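Local coordinates for protein SsfS6 (Streptomyces sp. SF2575, PDB 4FZR) that is a GT-B-fold protein of the erythromycin biosynthesis protein CIII-like family, built from two Rossmann-like domains, at residues Leu35-Ala38 against Leu39-Ala42; Leu128-Thr131 against Tyr132-Thr135; Gly136-Val139 against Ala140-Gly144; Ser257-Leu260 against Pro261-Gly264. All blocks are in the same frame, centred on the assembly; numbering follows the deposited sequence.

Contacts 1, 2 and 3 belong to the N-terminal Rossmann-like domain of this GT-B fold, whereas contact 4 lies in the C-terminal one, about 42 Å from contact 1 and 51 Å from contact 3 between centres. Contact 1 is on helix 33-41, which packs on the parallel sheet beside strand 126-130; there Leu128 of contact 2 meets it, with Leu35 CD2 3.6 Å from Leu128 CD1. Contact 3 continues directly from contact 2 along the chain, their centres about 11 Å apart, and Thr129 CG2 lies 4.0 Å from Pro137 CD. Contact 4 closes a helix of the other domain, on the far side of the chain's centre.

Contact 1. Residues Leu35-Ala38 against Leu39-Ala42; sequences LSWA and LRAA
The indole of Trp37 carries the Arg40 side chain on one face: Arg40 CD stands over the six-membered ring, offset toward the rim, 4.1 Å from its centroid in a CH-pi contact, and beyond it the guanidinium lies flat on the ring system with the two planes 23° apart. Trp37 also stacks with Trp37 of the second subunit, which places the pair at the dimer contact. This is an i to i+3 stack on the last turns of helix 33-41, which packs against the parallel sheet of the N-terminal Rossmann-like domain. With CG anti to the backbone N (chi1 -156°) and the chain extended from CG to NE, Arg40 runs alongside the indole in the same direction. Its NH1 thus reaches the outer rim of the benzene ring, 3.5 Å from Trp37 CZ2. That nitrogen also makes a weak hydrogen bond to the carbonyl of Gly62, while Trp37 NE1 is bonded to the carbonyl of Ala61, so indole and guanidinium both reach the chain just after helix 55-60. Away from the rings, Leu39 turns to the sheet, touching Leu128 and Ile18, and Ser36 OG bonds back to the carbonyl of Leu32. The helix bonds continue through here, Arg40 N donating to Ser36 O at 3.2 Å. Ala41 N donates to Trp37 O at 2.8 Å, and Ala41 CB packs 3.2 Å from that same oxygen.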
ATOM      1  N   LEU A  35      -9.081   2.066   0.880  1.00 11.02           N
ATOM      2  CA  LEU A  35      -9.978   2.244  -0.256  1.00 12.09           C
ATOM      3  C   LEU A  35      -9.178   2.625  -1.499  1.00 14.94           C
ATOM      4  O   LEU A  35      -9.493   2.192  -2.609  1.00 12.69           O
ATOM      5  CB  LEU A  35     -11.032   3.313   0.045  1.00 13.73           C
ATOM      6  CG  LEU A  35     -12.084   3.538  -1.047  1.00 21.06           C
ATOM      7  CD1 LEU A  35     -12.742   2.229  -1.471  1.00 14.59           C
ATOM      8  CD2 LEU A  35     -13.140   4.531  -0.578  1.00 18.35           C
ATOM      9  N   SER A  36      -8.136   3.430  -1.301  1.00 13.52           N
ATOM     10  CA  SER A  36      -7.269   3.869  -2.392  1.00  9.75           C
ATOM     11  C   SER A  36      -6.545   2.694  -3.032  1.00 13.91           C
ATOM     12  O   SER A  36      -6.402   2.631  -4.251  1.00  7.03           O
ATOM     13  CB  SER A  36      -6.235   4.872  -1.881  1.00  7.18           C
ATOM     14  OG  SER A  36      -6.818   6.142  -1.651  1.00 11.99           O
ATOM     15  N   TRP A  37      -6.075   1.772  -2.201  1.00  9.93           N
ATOM     16  CA  TRP A  37      -5.410   0.576  -2.701  1.00 11.68           C
ATOM     17  C   TRP A  37      -6.406  -0.424  -3.294  1.00 15.07           C
ATOM     18  O   TRP A  37      -6.048  -1.222  -4.162  1.00  9.11           O
ATOM     19  CB  TRP A  37      -4.584  -0.090  -1.598  1.00  6.70           C
ATOM     20  CG  TRP A  37      -3.117   0.191  -1.725  1.00 19.24           C
ATOM     21  CD1 TRP A  37      -2.345   0.937  -0.880  1.00 17.38           C
ATOM     22  CD2 TRP A  37      -2.246  -0.262  -2.770  1.00 15.62           C
ATOM     23  NE1 TRP A  37      -1.046   0.970  -1.330  1.00 14.56           N
ATOM     24  CE2 TRP A  37      -0.959   0.242  -2.489  1.00 16.50           C
ATOM     25  CE3 TRP A  37      -2.429  -1.049  -3.914  1.00 13.29           C
ATOM     26  CZ2 TRP A  37       0.141  -0.013  -3.310  1.00 15.92           C
ATOM     27  CZ3 TRP A  37      -1.334  -1.303  -4.729  1.00 12.35           C
ATOM     28  CH2 TRP A  37      -0.067  -0.786  -4.422  1.00 11.46           C
ATOM     29  N   ALA A  38      -7.646  -0.383  -2.816  1.00 11.67           N
ATOM     30  CA  ALA A  38      -8.697  -1.241  -3.348  1.00 10.50           C
ATOM     31  C   ALA A  38      -8.994  -0.833  -4.786  1.00 13.37           C
ATOM     32  O   ALA A  38      -9.217  -1.680  -5.653  1.00 11.44           O
ATOM     33  CB  ALA A  38      -9.957  -1.138  -2.495  1.00  9.77           C
ATOM     34  N   LEU A  39      -8.991   0.472  -5.030  1.00 10.49           N
ATOM     35  CA  LEU A  39      -9.172   1.002  -6.375  1.00 12.35           C
ATOM     36  C   LEU A  39      -8.011   0.585  -7.268  1.00 17.29           C
ATOM     37  O   LEU A  39      -8.209   0.094  -8.380  1.00 16.35           O
ATOM     38  CB  LEU A  39      -9.275   2.529  -6.336  1.00  8.11           C
ATOM     39  CG  LEU A  39     -10.513   3.093  -5.634  1.00 14.83           C
ATOM     40  CD1 LEU A  39     -10.410   4.608  -5.467  1.00 11.51           C
ATOM     41  CD2 LEU A  39     -11.781   2.715  -6.392  1.00 12.64           C
ATOM     42  N   ARG A  40      -6.797   0.780  -6.772  1.00 14.13           N
ATOM     43  CA  ARG A  40      -5.603   0.451  -7.532  1.00 14.02           C
ATOM     44  C   ARG A  40      -5.551  -1.047  -7.825  1.00 12.65           C
ATOM     45  O   ARG A  40      -5.125  -1.465  -8.899  1.00 11.72           O
ATOM     46  CB  ARG A  40      -4.364   0.888  -6.757  1.00 16.82           C
ATOM     47  CG  ARG A  40      -3.142   1.128  -7.618  1.00 26.33           C
ATOM     48  CD  ARG A  40      -2.084   1.885  -6.836  1.00 32.76           C
ATOM     49  NE  ARG A  40      -0.828   2.003  -7.571  1.00 35.68           N
ATOM     50  CZ  ARG A  40       0.337   2.330  -7.018  1.00 39.27           C
ATOM     51  NH1 ARG A  40       0.421   2.565  -5.714  1.00 24.61           N
ATOM     52  NH2 ARG A  40       1.427   2.414  -7.768  1.00 47.27           N
ATOM     53  N   ALA A  41      -5.997  -1.854  -6.869  1.00 11.88           N
ATOM     54  CA  ALA A  41      -6.021  -3.300  -7.049  1.00  7.37           C
ATOM     55  C   ALA A  41      -7.015  -3.692  -8.138  1.00 18.08           C
ATOM     56  O   ALA A  41      -6.867  -4.733  -8.782  1.00 16.40           O
ATOM     57  CB  ALA A  41      -6.377  -3.985  -5.751  1.00 16.19           C
ATOM     58  N   ALA A  42      -8.029  -2.856  -8.334  1.00 15.23           N
ATOM     59  CA  ALA A  42      -9.037  -3.098  -9.360  1.00 14.33           C
ATOM     60  C   ALA A  42      -8.652  -2.441 -10.683  1.00 16.20           C
ATOM     61  O   ALA A  42      -9.506  -2.202 -11.536  1.00 16.44           O
ATOM     62  CB  ALA A  42     -10.391  -2.590  -8.896  1.00 15.77           C
TER

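Contact 2. Residues Leu128-Thr131 against Tyr132-Thr135; sequences LTET and YSLT
Glu130 folds its carboxylate back over the chain that follows it, so that OE2 accepts from Tyr132 N at 2.7 Å. The N-H comes from well above the carboxylate plane, and the bend at chi2 (-99°) is what brings the group round. The other oxygen, OE1, sits 3.0 Å from Ser133 OG. Ser133 N in turn donates to Glu130 O at 2.7 Å, closing a type I beta turn from Glu130 to Ser133. The turn carries the chain from strand 126-130 of the Rossmann-like sheet toward helix 135-143, and Ser133 itself is the centre of an inverse gamma turn. The carboxylate plane is nearly perpendicular to the Tyr132 ring, at 86°; Thr131 CG2 lies over one ring face toward its rim, 4.1 Å from Tyr132 CD1. Further out, Arg153 forms a salt bridge with Glu130 OE2, which gives that oxygen a second partner beside Tyr132 N. Tyr132 OH is bonded to the carbonyl of Pro157, and its ring meets that of Tyr104. On the strand side, Thr129 OG1 is bonded to the carbonyl of Ile21 and lies 3.0 Å from Ser133 O, two acceptors for one proton.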
ATOM      1  N   LEU A 128     -12.215  11.010  -4.764  1.00 20.45           N
ATOM      2  CA  LEU A 128     -12.466  10.333  -3.497  1.00 15.16           C
ATOM      3  C   LEU A 128     -11.936  11.199  -2.359  1.00 17.62           C
ATOM      4  O   LEU A 128     -10.818  11.716  -2.430  1.00 13.52           O
ATOM      5  CB  LEU A 128     -11.798   8.958  -3.477  1.00 10.27           C
ATOM      6  CG  LEU A 128     -11.595   8.297  -2.108  1.00 11.86           C
ATOM      7  CD1 LEU A 128     -12.925   8.022  -1.421  1.00 19.25           C
ATOM      8  CD2 LEU A 128     -10.791   7.012  -2.256  1.00  9.98           C
ATOM      9  N   THR A 129     -12.733  11.360  -1.311  1.00 13.18           N
ATOM     10  CA  THR A 129     -12.369  12.275  -0.242  1.00 17.65           C
ATOM     11  C   THR A 129     -12.993  11.895   1.099  1.00 21.83           C
ATOM     12  O   THR A 129     -13.852  11.018   1.184  1.00 20.70           O
ATOM     13  CB  THR A 129     -12.793  13.709  -0.602  1.00 19.99           C
ATOM     14  OG1 THR A 129     -12.178  14.639   0.296  1.00 23.85           O
ATOM     15  CG2 THR A 129     -14.304  13.852  -0.536  1.00 20.62           C
ATOM     16  N   GLU A 130     -12.531  12.568   2.144  1.00 22.48           N
ATOM     17  CA  GLU A 130     -13.037  12.375   3.495  1.00 25.32           C
ATOM     18  C   GLU A 130     -14.090  13.449   3.787  1.00 24.12           C
ATOM     19  O   GLU A 130     -13.983  14.574   3.305  1.00 24.00           O
ATOM     20  CB  GLU A 130     -11.870  12.442   4.480  1.00 23.18           C
ATOM     21  CG  GLU A 130     -12.248  12.423   5.934  1.00 39.31           C
ATOM     22  CD  GLU A 130     -12.259  13.810   6.538  1.00 37.64           C
ATOM     23  OE1 GLU A 130     -11.319  14.587   6.267  1.00 34.12           O
ATOM     24  OE2 GLU A 130     -13.211  14.129   7.280  1.00 39.13           O
ATOM     25  N   THR A 131     -15.112  13.093   4.561  1.00 22.42           N
ATOM     26  CA  THR A 131     -16.292  13.949   4.724  1.00 27.75           C
ATOM     27  C   THR A 131     -16.009  15.410   5.105  1.00 26.62           C
ATOM     28  O   THR A 131     -16.780  16.298   4.753  1.00 26.92           O
ATOM     29  CB  THR A 131     -17.303  13.348   5.735  1.00 32.22           C
ATOM     30  OG1 THR A 131     -18.324  14.311   6.023  1.00 38.45           O
ATOM     31  CG2 THR A 131     -16.620  12.950   7.028  1.00 25.97           C
ATOM     32  N   TYR A 132     -14.913  15.665   5.815  1.00 26.42           N
ATOM     33  CA  TYR A 132     -14.569  17.035   6.205  1.00 28.39           C
ATOM     34  C   TYR A 132     -13.503  17.664   5.303  1.00 31.82           C
ATOM     35  O   TYR A 132     -13.161  18.834   5.472  1.00 29.83           O
ATOM     36  CB  TYR A 132     -14.104  17.090   7.664  1.00 31.68           C
ATOM     37  CG  TYR A 132     -15.173  16.748   8.682  1.00 37.39           C
ATOM     38  CD1 TYR A 132     -16.524  16.848   8.372  1.00 32.73           C
ATOM     39  CD2 TYR A 132     -14.825  16.332   9.960  1.00 38.91           C
ATOM     40  CE1 TYR A 132     -17.497  16.536   9.308  1.00 35.13           C
ATOM     41  CE2 TYR A 132     -15.784  16.019  10.899  1.00 35.07           C
ATOM     42  CZ  TYR A 132     -17.118  16.122  10.568  1.00 42.93           C
ATOM     43  OH  TYR A 132     -18.074  15.811  11.507  1.00 43.89           O
ATOM     44  N   SER A 133     -12.972  16.890   4.362  1.00 28.16           N
ATOM     45  CA  SER A 133     -12.070  17.431   3.346  1.00 26.82           C
ATOM     46  C   SER A 133     -12.881  18.015   2.198  1.00 22.58           C
ATOM     47  O   SER A 133     -13.115  17.351   1.189  1.00 24.37           O
ATOM     48  CB  SER A 133     -11.136  16.344   2.816  1.00 27.61           C
ATOM     49  OG  SER A 133     -10.253  15.887   3.826  1.00 41.31           O
ATOM     50  N   LEU A 134     -13.296  19.267   2.354  1.00 18.97           N
ATOM     51  CA  LEU A 134     -14.238  19.890   1.429  1.00 25.65           C
ATOM     52  C   LEU A 134     -13.573  20.391   0.149  1.00 26.52           C
ATOM     53  O   LEU A 134     -14.244  20.922  -0.738  1.00 27.03           O
ATOM     54  CB  LEU A 134     -14.976  21.038   2.125  1.00 23.57           C
ATOM     55  CG  LEU A 134     -15.899  20.629   3.275  1.00 27.67           C
ATOM     56  CD1 LEU A 134     -16.611  21.848   3.856  1.00 33.08           C
ATOM     57  CD2 LEU A 134     -16.904  19.584   2.805  1.00 32.59           C
ATOM     58  N   THR A 135     -12.260  20.221   0.046  1.00 26.01           N
ATOM     59  CA  THR A 135     -11.566  20.561  -1.187  1.00 28.20           C
ATOM     60  C   THR A 135     -12.035  19.617  -2.291  1.00 23.09           C
ATOM     61  O   THR A 135     -12.167  20.017  -3.445  1.00 28.95           O
ATOM     62  CB  THR A 135     -10.036  20.465  -1.034  1.00 28.11           C
ATOM     63  OG1 THR A 135      -9.598  21.356  -0.000  1.00 31.28           O
ATOM     64  CG2 THR A 135      -9.344  20.839  -2.336  1.00 20.78           C
TER

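Contact 3. Residues Gly136-Val139 against Ala140-Gly144; sequences GPLV and AATLG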
ATOM      1  N   GLY A 136     -12.305  18.369  -1.923  1.00 24.87           N
ATOM      2  CA  GLY A 136     -12.775  17.373  -2.871  1.00 29.22           C
ATOM      3  C   GLY A 136     -14.034  17.791  -3.611  1.00 28.18           C
ATOM      4  O   GLY A 136     -13.995  18.016  -4.820  1.00 23.30           O
ATOM      5  N   PRO A 137     -15.162  17.896  -2.890  1.00 30.25           N
ATOM      6  CA  PRO A 137     -16.446  18.318  -3.464  1.00 25.84           C
ATOM      7  C   PRO A 137     -16.338  19.594  -4.296  1.00 33.40           C
ATOM      8  O   PRO A 137     -17.035  19.727  -5.303  1.00 36.76           O
ATOM      9  CB  PRO A 137     -17.311  18.576  -2.230  1.00 32.47           C
ATOM     10  CG  PRO A 137     -16.741  17.703  -1.182  1.00 34.79           C
ATOM     11  CD  PRO A 137     -15.264  17.631  -1.446  1.00 27.01           C
ATOM     12  N   LEU A 138     -15.481  20.520  -3.878  1.00 31.39           N
ATOM     13  CA  LEU A 138     -15.304  21.770  -4.609  1.00 29.75           C
ATOM     14  C   LEU A 138     -14.656  21.523  -5.968  1.00 32.91           C
ATOM     15  O   LEU A 138     -15.171  21.959  -6.995  1.00 32.96           O
ATOM     16  CB  LEU A 138     -14.456  22.756  -3.805  1.00 24.39           C
ATOM     17  CG  LEU A 138     -14.223  24.096  -4.509  1.00 30.60           C
ATOM     18  CD1 LEU A 138     -15.553  24.747  -4.865  1.00 31.89           C
ATOM     19  CD2 LEU A 138     -13.380  25.027  -3.648  1.00 27.94           C
ATOM     20  N   VAL A 139     -13.525  20.825  -5.970  1.00 34.00           N
ATOM     21  CA  VAL A 139     -12.828  20.524  -7.217  1.00 31.97           C
ATOM     22  C   VAL A 139     -13.743  19.749  -8.157  1.00 29.53           C
ATOM     23  O   VAL A 139     -13.823  20.048  -9.348  1.00 33.98           O
ATOM     24  CB  VAL A 139     -11.545  19.703  -6.980  1.00 28.57           C
ATOM     25  CG1 VAL A 139     -10.891  19.346  -8.312  1.00 30.59           C
ATOM     26  CG2 VAL A 139     -10.572  20.475  -6.108  1.00 27.32           C
ATOM     27  N   ALA A 140     -14.430  18.751  -7.610  1.00 27.60           N
ATOM     28  CA  ALA A 140     -15.383  17.954  -8.375  1.00 29.53           C
ATOM     29  C   ALA A 140     -16.450  18.842  -9.012  1.00 35.24           C
ATOM     30  O   ALA A 140     -16.689  18.776 -10.219  1.00 39.42           O
ATOM     31  CB  ALA A 140     -16.033  16.910  -7.476  1.00 22.97           C
ATOM     32  N   ALA A 141     -17.087  19.672  -8.193  1.00 33.68           N
ATOM     33  CA  ALA A 141     -18.135  20.570  -8.660  1.00 38.01           C
ATOM     34  C   ALA A 141     -17.591  21.528  -9.713  1.00 40.68           C
ATOM     35  O   ALA A 141     -18.313  21.950 -10.619  1.00 46.37           O
ATOM     36  CB  ALA A 141     -18.720  21.350  -7.487  1.00 37.55           C
ATOM     37  N   THR A 142     -16.311  21.864  -9.595  1.00 40.05           N
ATOM     38  CA  THR A 142     -15.685  22.812 -10.508  1.00 40.11           C
ATOM     39  C   THR A 142     -15.430  22.189 -11.882  1.00 42.57           C
ATOM     40  O   THR A 142     -15.584  22.857 -12.904  1.00 47.52           O
ATOM     41  CB  THR A 142     -14.357  23.363  -9.931  1.00 39.26           C
ATOM     42  OG1 THR A 142     -14.603  24.012  -8.676  1.00 38.11           O
ATOM     43  CG2 THR A 142     -13.727  24.364 -10.883  1.00 36.55           C
ATOM     44  N   LEU A 143     -15.052  20.912 -11.905  1.00 39.28           N
ATOM     45  CA  LEU A 143     -14.761  20.220 -13.161  1.00 36.80           C
ATOM     46  C   LEU A 143     -15.977  19.466 -13.686  1.00 37.67           C
ATOM     47  O   LEU A 143     -15.937  18.892 -14.774  1.00 46.02           O
ATOM     48  CB  LEU A 143     -13.614  19.221 -12.982  1.00 37.08           C
ATOM     49  CG  LEU A 143     -12.238  19.717 -12.538  1.00 37.99           C
ATOM     50  CD1 LEU A 143     -11.256  18.554 -12.564  1.00 30.80           C
ATOM     51  CD2 LEU A 143     -11.740  20.858 -13.409  1.00 39.04           C
ATOM     52  N   GLY A 144     -17.051  19.450 -12.905  1.00 36.03           N
ATOM     53  CA  GLY A 144     -18.249  18.722 -13.279  1.00 33.62           C
ATOM     54  C   GLY A 144     -18.030  17.222 -13.364  1.00 46.07           C
ATOM     55  O   GLY A 144     -18.377  16.595 -14.365  1.00 49.83           O
TER
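Thr142 turns OG1 anti to its own carbonyl carbon (chi1 -59°), which lays the hydroxyl back along the helix toward Leu138 O, one turn earlier. Leu138, its CG anti to the backbone N (chi1 180°) and thereby beside the carbonyl carbon, passes obliquely by that hydroxyl, CD1 4.0 Å from Thr142 OG1. Both residues belong to helix 135-143, the connecting helix of the beta-alpha-beta crossover between strands 126-130 and 147-150 in the N-terminal Rossmann-like domain. Leu138 O is gripped twice by the same residue. Thr142 OG1 donates to it at 2.7 Å from above the carbonyl plane, and Thr142 N donates at 2.8 Å from a direction closer to that plane. The hydroxyl of a partly exposed threonine is in this way paired with the main chain of its own helix. The earlier turn is bonded more regularly: Ala140 N meets Gly136 O at 2.9 Å with an almost straight N-H...O angle of 176°, and Ala141 N follows to Pro137 O at 2.9 Å. The small side chains of these two residues rest near the carbonyls that they serve, Ala141 CB being 3.2 Å from Pro137 O. Pro137 and Ala140 face the sheet and touch Trp147, whereas Val139, Thr142 and Leu143 meet helix 93-122 through Leu116 and Ala119. The helix ends at Leu143, with Gly144 turning out of it at positive phi. In this last turn Leu143 N bonds to Val139 O at 3.0 Å, and the branches of the two side chains come together loosely, Val139 CG1 to Leu143 CD1 at 4.3 Å.

Contact 4. Residues Ser257-Leu260 against Pro261-Gly264; sequences SQEL and PKLG
Around Leu260 and Pro261 the backbone passes from helix 253-259 into a 3-10 segment, with Lys262 N bonded to Glu259 O at 3.1 Å and Leu263 N to Leu260 O at the same length. On the outer surface Glu259 and Lys262 run side by side and end in a salt bridge, Lys262 NZ to Glu259 OE2 at 2.8 Å. The ammonium reaches the syn side of the carboxylate, 20° out of its plane. Glu259 is bent at chi2 (-64°) while Lys262 is extended beyond CG, consistent with the acid turning toward the end of the lysine. The lysine chain travels over main-chain carbonyls on its way, with CE 3.4 Å from Gln258 O. Pro261 has no N-H to offer the preceding turn; its ring stands there instead, CD 3.3 Å from Ser257 O, consistent with the change from helix to 3-10 geometry at this place. The segment is the link from helix 253-259 to strand 266-269 in the C-terminal Rossmann-like domain of the GT-B fold. Leu260 is buried against Val267 of that strand and against Leu359 and Cys362 of helix 358-367, and Pro261 also touches Val267. Leu263 turns back on the preceding turn, its CD1 lying 3.7 Å from Glu259 O, and packs on Ala363, while its carbonyl accepts from Arg366. Gly264 follows with phi of 101°, and its N bonds to Pro261 O at 3.1 Å.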
ATOM      1  N   SER A 257       2.188   4.808  32.611  1.00 40.38           N
ATOM      2  CA  SER A 257       3.113   3.717  32.319  1.00 48.51           C
ATOM      3  C   SER A 257       3.625   3.022  33.581  1.00 55.95           C
ATOM      4  O   SER A 257       3.952   1.834  33.549  1.00 54.97           O
ATOM      5  CB  SER A 257       4.295   4.233  31.496  1.00 51.13           C
ATOM      6  OG  SER A 257       3.882   4.585  30.187  1.00 64.17           O
ATOM      7  N   GLN A 258       3.697   3.758  34.686  1.00 58.76           N
ATOM      8  CA  GLN A 258       4.210   3.207  35.938  1.00 56.44           C
ATOM      9  C   GLN A 258       3.093   2.648  36.816  1.00 48.98           C
ATOM     10  O   GLN A 258       3.265   1.617  37.465  1.00 54.63           O
ATOM     11  CB  GLN A 258       4.989   4.272  36.718  1.00 59.49           C
ATOM     12  CG  GLN A 258       6.204   4.821  35.979  1.00 71.73           C
ATOM     13  CD  GLN A 258       7.152   5.584  36.887  1.00 77.41           C
ATOM     14  OE1 GLN A 258       7.041   5.524  38.110  1.00 83.93           O
ATOM     15  NE2 GLN A 258       8.094   6.304  36.288  1.00 78.24           N
ATOM     16  N   GLU A 259       1.948   3.323  36.821  1.00 44.73           N
ATOM     17  CA  GLU A 259       0.847   2.961  37.711  1.00 50.89           C
ATOM     18  C   GLU A 259       0.039   1.775  37.186  1.00 51.41           C
ATOM     19  O   GLU A 259      -0.448   0.954  37.963  1.00 43.69           O
ATOM     20  CB  GLU A 259      -0.090   4.159  37.913  1.00 49.89           C
ATOM     21  CG  GLU A 259       0.596   5.453  38.351  1.00 52.14           C
ATOM     22  CD  GLU A 259       1.249   5.350  39.718  1.00 57.16           C
ATOM     23  OE1 GLU A 259       0.902   6.157  40.606  1.00 62.45           O
ATOM     24  OE2 GLU A 259       2.120   4.474  39.903  1.00 62.08           O
ATOM     25  N   LEU A 260      -0.100   1.686  35.867  1.00 45.23           N
ATOM     26  CA  LEU A 260      -1.014   0.715  35.264  1.00 46.60           C
ATOM     27  C   LEU A 260      -0.624  -0.747  35.478  1.00 39.86           C
ATOM     28  O   LEU A 260      -1.499  -1.600  35.638  1.00 40.93           O
ATOM     29  CB  LEU A 260      -1.199   0.999  33.771  1.00 40.27           C
ATOM     30  CG  LEU A 260      -2.312   2.008  33.478  1.00 39.18           C
ATOM     31  CD1 LEU A 260      -2.186   2.586  32.080  1.00 36.65           C
ATOM     32  CD2 LEU A 260      -3.676   1.351  33.664  1.00 41.13           C
ATOM     33  N   PRO A 261       0.683  -1.051  35.468  1.00 42.14           N
ATOM     34  CA  PRO A 261       1.073  -2.442  35.729  1.00 45.90           C
ATOM     35  C   PRO A 261       0.655  -2.933  37.113  1.00 47.29           C
ATOM     36  O   PRO A 261       0.574  -4.143  37.335  1.00 39.56           O
ATOM     37  CB  PRO A 261       2.599  -2.404  35.627  1.00 47.45           C
ATOM     38  CG  PRO A 261       2.891  -1.248  34.736  1.00 47.08           C
ATOM     39  CD  PRO A 261       1.828  -0.227  35.042  1.00 42.34           C
ATOM     40  N   LYS A 262       0.387  -2.007  38.025  1.00 43.71           N
ATOM     41  CA  LYS A 262       0.043  -2.369  39.395  1.00 41.05           C
ATOM     42  C   LYS A 262      -1.380  -2.927  39.499  1.00 48.04           C
ATOM     43  O   LYS A 262      -1.752  -3.506  40.521  1.00 46.94           O
ATOM     44  CB  LYS A 262       0.228  -1.164  40.315  1.00 39.48           C
ATOM     45  CG  LYS A 262       1.638  -0.596  40.270  1.00 45.50           C
ATOM     46  CD  LYS A 262       1.718   0.746  40.968  1.00 45.36           C
ATOM     47  CE  LYS A 262       3.112   1.349  40.869  1.00 42.74           C
ATOM     48  NZ  LYS A 262       3.239   2.603  41.662  1.00 50.40           N
ATOM     49  N   LEU A 263      -2.163  -2.761  38.437  1.00 43.28           N
ATOM     50  CA  LEU A 263      -3.509  -3.327  38.375  1.00 41.40           C
ATOM     51  C   LEU A 263      -3.482  -4.762  37.851  1.00 48.95           C
ATOM     52  O   LEU A 263      -4.526  -5.402  37.718  1.00 48.33           O
ATOM     53  CB  LEU A 263      -4.410  -2.465  37.487  1.00 42.37           C
ATOM     54  CG  LEU A 263      -4.991  -1.205  38.132  1.00 42.85           C
ATOM     55  CD1 LEU A 263      -3.894  -0.267  38.599  1.00 48.69           C
ATOM     56  CD2 LEU A 263      -5.922  -0.498  37.158  1.00 42.91           C
ATOM     57  N   GLY A 264      -2.287  -5.260  37.551  1.00 44.98           N
ATOM     58  CA  GLY A 264      -2.125  -6.619  37.066  1.00 43.09           C
ATOM     59  C   GLY A 264      -1.942  -6.685  35.563  1.00 54.77           C
ATOM     60  O   GLY A 264      -2.213  -7.713  34.943  1.00 63.28           O
TER